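Local coordinates for protein CbsA (Xanthomonas oryzae pv. oryzae, PDB 5XYH) that probably hydrolyses beta-1,4 linkages of cellulose from chain ends to release cellobiose, as a cell-wall-degrading exoglucanase of glycoside hydrolase family 6, at residues Y45-I57 and V88-C100. Sequence-based numbering, arbitrary orientation.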
loop_
_atom_site.group_PDB
_atom_site.type_symbol
_atom_site.label_atom_id
_atom_site.label_comp_id
_atom_site.label_asym_id
_atom_site.label_seq_id
_atom_site.Cartn_x
_atom_site.Cartn_y
_atom_site.Cartn_z
ATOM N N TYR A 45 -3.127 11.048 12.909
ATOM C CA TYR A 45 -3.838 9.963 12.254
ATOM C C TYR A 45 -3.072 8.652 12.376
ATOM O O TYR A 45 -1.839 8.643 12.380
ATOM C CB TYR A 45 -4.058 10.281 10.775
ATOM C CG TYR A 45 -4.988 11.457 10.525
ATOM C CD1 TYR A 45 -6.304 11.457 11.002
ATOM C CD2 TYR A 45 -4.562 12.549 9.776
ATOM C CE1 TYR A 45 -7.161 12.533 10.760
ATOM C CE2 TYR A 45 -5.408 13.614 9.520
ATOM C CZ TYR A 45 -6.705 13.606 10.024
ATOM O OH TYR A 45 -7.534 14.681 9.757
ATOM N N PRO A 46 -3.791 7.535 12.501
ATOM C CA PRO A 46 -3.129 6.222 12.512
ATOM C C PRO A 46 -2.391 5.972 11.209
ATOM O O PRO A 46 -2.889 6.303 10.133
ATOM C CB PRO A 46 -4.290 5.234 12.676
ATOM C CG PRO A 46 -5.405 6.019 13.257
ATOM C CD PRO A 46 -5.237 7.443 12.782
ATOM N N THR A 47 -1.212 5.350 11.316
ATOM C CA THR A 47 -0.418 4.921 10.168
ATOM C C THR A 47 0.043 3.486 10.386
ATOM O O THR A 47 0.250 3.054 11.518
ATOM C CB THR A 47 0.818 5.830 9.928
ATOM O OG1 THR A 47 1.576 5.935 11.139
ATOM C CG2 THR A 47 0.398 7.229 9.470
ATOM N N TYR A 48 0.188 2.739 9.292
ATOM C CA TYR A 48 0.532 1.328 9.400
ATOM C C TYR A 48 2.027 1.152 9.667
ATOM O O TYR A 48 2.859 1.953 9.229
ATOM C CB TYR A 48 0.096 0.581 8.130
ATOM C CG TYR A 48 -1.320 0.070 8.261
ATOM C CD1 TYR A 48 -2.352 0.946 8.570
ATOM C CD2 TYR A 48 -1.628 -1.292 8.122
ATOM C CE1 TYR A 48 -3.648 0.509 8.729
ATOM C CE2 TYR A 48 -2.939 -1.739 8.278
ATOM C CZ TYR A 48 -3.933 -0.826 8.586
ATOM O OH TYR A 48 -5.240 -1.208 8.767
ATOM N N VAL A 49 2.358 0.106 10.427
ATOM C CA VAL A 49 3.740 -0.212 10.797
ATOM C C VAL A 49 4.273 -1.285 9.855
ATOM O O VAL A 49 3.774 -2.414 9.854
ATOM C CB VAL A 49 3.828 -0.698 12.251
ATOM C CG1 VAL A 49 5.232 -1.209 12.539
ATOM C CG2 VAL A 49 3.420 0.404 13.219
ATOM N N TRP A 50 5.314 -0.962 9.087
ATOM C CA TRP A 50 5.876 -1.899 8.117
ATOM C C TRP A 50 6.874 -2.811 8.816
ATOM O O TRP A 50 7.890 -2.338 9.336
ATOM C CB TRP A 50 6.555 -1.160 6.959
ATOM C CG TRP A 50 5.556 -0.536 6.064
ATOM C CD1 TRP A 50 4.717 0.490 6.382
ATOM C CD2 TRP A 50 5.263 -0.896 4.708
ATOM N NE1 TRP A 50 3.918 0.792 5.310
ATOM C CE2 TRP A 50 4.228 -0.046 4.270
ATOM C CE3 TRP A 50 5.771 -1.853 3.823
ATOM C CZ2 TRP A 50 3.686 -0.125 2.991
ATOM C CZ3 TRP A 50 5.238 -1.924 2.544
ATOM C CH2 TRP A 50 4.207 -1.065 2.142
ATOM N N LEU A 51 6.575 -4.108 8.847
ATOM C CA LEU A 51 7.546 -5.108 9.297
ATOM C C LEU A 51 8.315 -5.606 8.075
ATOM O O LEU A 51 8.087 -6.699 7.556
ATOM C CB LEU A 51 6.844 -6.246 10.026
ATOM C CG LEU A 51 6.050 -5.829 11.264
ATOM C CD1 LEU A 51 5.273 -7.013 11.828
ATOM C CD2 LEU A 51 6.961 -5.218 12.323
ATOM N N ASP A 52 9.225 -4.753 7.593
ATOM C CA ASP A 52 9.889 -4.990 6.321
ATOM C C ASP A 52 11.159 -5.822 6.447
ATOM O O ASP A 52 11.883 -5.964 5.458
ATOM C CB ASP A 52 10.195 -3.656 5.619
ATOM C CG ASP A 52 11.102 -2.745 6.427
ATOM O OD1 ASP A 52 10.980 -2.698 7.672
ATOM O OD2 ASP A 52 11.935 -2.058 5.800
ATOM N N SER A 53 11.430 -6.392 7.620
ATOM C CA SER A 53 12.542 -7.320 7.805
ATOM C C SER A 53 12.342 -8.016 9.139
ATOM O O SER A 53 11.554 -7.573 9.977
ATOM C CB SER A 53 13.896 -6.602 7.789
ATOM O OG SER A 53 13.966 -5.726 8.900
ATOM N N ILE A 54 13.089 -9.105 9.337
ATOM C CA ILE A 54 13.142 -9.721 10.660
ATOM C C ILE A 54 13.585 -8.700 11.698
ATOM O O ILE A 54 13.019 -8.625 12.794
ATOM C CB ILE A 54 14.069 -10.949 10.638
ATOM C CG1 ILE A 54 13.502 -12.005 9.681
ATOM C CG2 ILE A 54 14.255 -11.500 12.044
ATOM C CD1 ILE A 54 14.516 -13.061 9.257
ATOM N N ASP A 55 14.591 -7.883 11.358
ATOM C CA ASP A 55 15.072 -6.852 12.279
ATOM C C ASP A 55 13.962 -5.901 12.708
ATOM O O ASP A 55 13.983 -5.402 13.839
ATOM C CB ASP A 55 16.213 -6.054 11.646
ATOM C CG ASP A 55 17.560 -6.774 11.726
ATOM O OD1 ASP A 55 17.752 -7.647 12.609
ATOM O OD2 ASP A 55 18.442 -6.449 10.908
ATOM N N ALA A 56 12.997 -5.620 11.825
ATOM C CA ALA A 56 11.905 -4.723 12.193
ATOM C C ALA A 56 11.074 -5.282 13.348
ATOM O O ALA A 56 10.473 -4.508 14.099
ATOM C CB ALA A 56 11.012 -4.439 10.980
ATOM N N ILE A 57 11.041 -6.609 13.528
ATOM C CA ILE A 57 10.287 -7.166 14.654
ATOM C C ILE A 57 10.890 -6.722 15.978
ATOM O O ILE A 57 10.170 -6.504 16.965
ATOM C CB ILE A 57 10.224 -8.706 14.567
ATOM C CG1 ILE A 57 9.515 -9.153 13.288
ATOM C CG2 ILE A 57 9.513 -9.277 15.779
ATOM C CD1 ILE A 57 9.629 -10.644 13.011
ATOM N N VAL A 88 -4.707 -2.016 15.159
ATOM C CA VAL A 88 -3.259 -1.841 15.058
ATOM C C VAL A 88 -2.847 -2.302 13.667
ATOM O O VAL A 88 -2.949 -3.492 13.341
ATOM C CB VAL A 88 -2.505 -2.618 16.144
ATOM C CG1 VAL A 88 -1.011 -2.380 16.026
ATOM C CG2 VAL A 88 -2.990 -2.197 17.518
ATOM N N GLY A 89 -2.394 -1.367 12.838
ATOM C CA GLY A 89 -2.094 -1.675 11.452
ATOM C C GLY A 89 -0.666 -2.147 11.261
ATOM O O GLY A 89 0.284 -1.451 11.638
ATOM N N LEU A 90 -0.521 -3.325 10.644
ATOM C CA LEU A 90 0.769 -3.934 10.356
ATOM C C LEU A 90 0.838 -4.293 8.881
ATOM O O LEU A 90 -0.165 -4.676 8.271
ATOM C CB LEU A 90 1.014 -5.210 11.174
ATOM C CG LEU A 90 1.043 -5.119 12.704
ATOM C CD1 LEU A 90 1.252 -6.503 13.326
ATOM C CD2 LEU A 90 2.107 -4.143 13.207
ATOM N N VAL A 91 2.034 -4.168 8.320
ATOM C CA VAL A 91 2.320 -4.597 6.959
ATOM C C VAL A 91 3.260 -5.791 7.062
ATOM O O VAL A 91 4.394 -5.663 7.540
ATOM C CB VAL A 91 2.927 -3.466 6.127
ATOM C CG1 VAL A 91 3.035 -3.905 4.686
ATOM C CG2 VAL A 91 2.064 -2.208 6.244
ATOM N N ILE A 92 2.763 -6.959 6.668
ATOM C CA ILE A 92 3.540 -8.193 6.617
ATOM C C ILE A 92 4.306 -8.178 5.295
ATOM O O ILE A 92 3.705 -8.296 4.225
ATOM C CB ILE A 92 2.626 -9.428 6.720
ATOM C CG1 ILE A 92 1.729 -9.354 7.973
ATOM C CG2 ILE A 92 3.442 -10.748 6.661
ATOM C CD1 ILE A 92 2.498 -9.206 9.311
ATOM N N TYR A 93 5.639 -8.034 5.354
ATOM C CA TYR A 93 6.381 -7.654 4.148
ATOM C C TYR A 93 7.824 -8.167 4.226
ATOM O O TYR A 93 8.783 -7.404 4.313
ATOM C CB TYR A 93 6.338 -6.132 3.979
ATOM C CG TYR A 93 6.908 -5.550 2.693
ATOM C CD1 TYR A 93 6.516 -6.025 1.452
ATOM C CD2 TYR A 93 7.800 -4.482 2.736
ATOM C CE1 TYR A 93 7.016 -5.477 0.271
ATOM C CE2 TYR A 93 8.306 -3.930 1.576
ATOM C CZ TYR A 93 7.910 -4.439 0.340
ATOM O OH TYR A 93 8.412 -3.893 -0.825
ATOM N N ASP A 94 7.999 -9.494 4.170
ATOM C CA ASP A 94 9.344 -10.060 4.071
ATOM C C ASP A 94 9.384 -11.310 3.190
ATOM O O ASP A 94 10.181 -12.220 3.440
ATOM C CB ASP A 94 9.911 -10.386 5.460
ATOM C CG ASP A 94 11.442 -10.373 5.486
ATOM O OD1 ASP A 94 12.058 -9.807 4.551
ATOM O OD2 ASP A 94 12.022 -10.938 6.433
ATOM N N MET A 95 8.552 -11.361 2.155
ATOM C CA MET A 95 8.526 -12.501 1.245
ATOM C C MET A 95 9.936 -12.850 0.759
ATOM O O MET A 95 10.717 -11.953 0.424
ATOM C CB MET A 95 7.634 -12.188 0.040
ATOM C CG MET A 95 7.448 -13.371 -0.891
ATOM S SD MET A 95 6.385 -14.643 -0.170
ATOM C CE MET A 95 4.782 -13.876 -0.416
ATOM N N PRO A 96 10.294 -14.134 0.704
ATOM C CA PRO A 96 11.485 -14.535 -0.057
ATOM C C PRO A 96 11.409 -14.017 -1.489
ATOM O O PRO A 96 10.356 -14.044 -2.119
ATOM C CB PRO A 96 11.436 -16.068 -0.015
ATOM C CG PRO A 96 10.563 -16.406 1.170
ATOM C CD PRO A 96 9.562 -15.288 1.261
ATOM N N GLY A 97 12.538 -13.530 -1.999
ATOM C CA GLY A 97 12.541 -12.931 -3.327
ATOM C C GLY A 97 11.620 -11.735 -3.461
ATOM O O GLY A 97 10.996 -11.549 -4.517
ATOM N N ARG A 98 11.532 -10.915 -2.408
ATOM C CA ARG A 98 10.578 -9.809 -2.348
ATOM C C ARG A 98 10.732 -8.885 -3.549
ATOM O O ARG A 98 11.835 -8.696 -4.064
ATOM C CB ARG A 98 10.777 -9.020 -1.050
ATOM C CG ARG A 98 9.504 -8.382 -0.488
ATOM C CD ARG A 98 9.785 -7.621 0.796
ATOM N NE ARG A 98 10.593 -6.429 0.559
ATOM C CZ ARG A 98 11.207 -5.745 1.512
ATOM N NH1 ARG A 98 11.098 -6.126 2.773
ATOM N NH2 ARG A 98 11.935 -4.683 1.206
ATOM N N ASP A 99 9.605 -8.348 -4.019
ATOM C CA ASP A 99 9.573 -7.337 -5.078
ATOM C C ASP A 99 10.270 -7.828 -6.350
ATOM O O ASP A 99 11.244 -7.241 -6.835
ATOM C CB ASP A 99 10.183 -6.025 -4.578
ATOM C CG ASP A 99 9.737 -5.684 -3.164
ATOM O OD1 ASP A 99 8.555 -5.315 -2.976
ATOM O OD2 ASP A 99 10.567 -5.794 -2.239
ATOM N N CYS A 100 9.753 -8.930 -6.890
ATOM C CA CYS A 100 10.448 -9.593 -7.992
ATOM C C CYS A 100 10.578 -8.704 -9.230
ATOM O O CYS A 100 11.463 -8.944 -10.063
ATOM C CB CYS A 100 9.732 -10.897 -8.355
ATOM S SG CYS A 100 8.062 -10.654 -9.038
HETATM O O HOH W 1 12.937 -3.121 3.355
HETATM O O HOH W 2 14.043 -7.562 4.189
#
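Strand 49-51 runs parallel to strand 88-92 as its neighbour, their axes 4.6 Å apart at closest and 30° askew, joined by Val49 N to Gly89 O, Val91 N to Val49 O and Leu51 N to Val91 O bonds. Just before the ladder, the Tyr48 ring lies flat over the backbone of Gly89, whose CA sits 3.3 Å from the ring centroid and 15° off its normal, a CH-pi contact that the missing side chain makes possible. Val91 and Trp50 share one face of the sheet, and Val91 lies over one face of the indole: its CG2 is 3.6 Å from the centroid of the five-membered ring, while CG1 reaches CE3 of the six-membered ring. The indole edge then meets the face of Tyr93 in a T-shaped pair, planes at 85° and centroids 5.2 Å apart; Trp50 NE1 bonds to Gly360 O. Val49, Leu51, Leu90 and Ile92 project to the other face, where Ile92 touches Leu182 of helix 170-183.

Beyond the strands, Arg98 CD and the guanidinium pack on the Tyr93 face opposite Trp50. With its chain bent at chi3, Arg98 sends NH1 to Asp52 O at 2.8 Å, nearly in the guanidinium plane, and also to Tyr93 O. Its NE makes a salt bridge to Asp99 OD2 (2.9 Å), and Asp99 OD1 accepts from Tyr93 OH at 2.6 Å. One water links Asp52 OD2 to Arg98 NH2; another joins Asp52 O to Asp94 OD1.

The contact joins adjacent parallel strands of the distorted family 6 barrel and ties together the loops at their C-terminal ends. Gripped at both oxygens by Arg98 NE and Tyr93 OH, the Asp99 carboxylate is fixed in rotation; in family 6 relatives the matching aspartate probably lies in the active site.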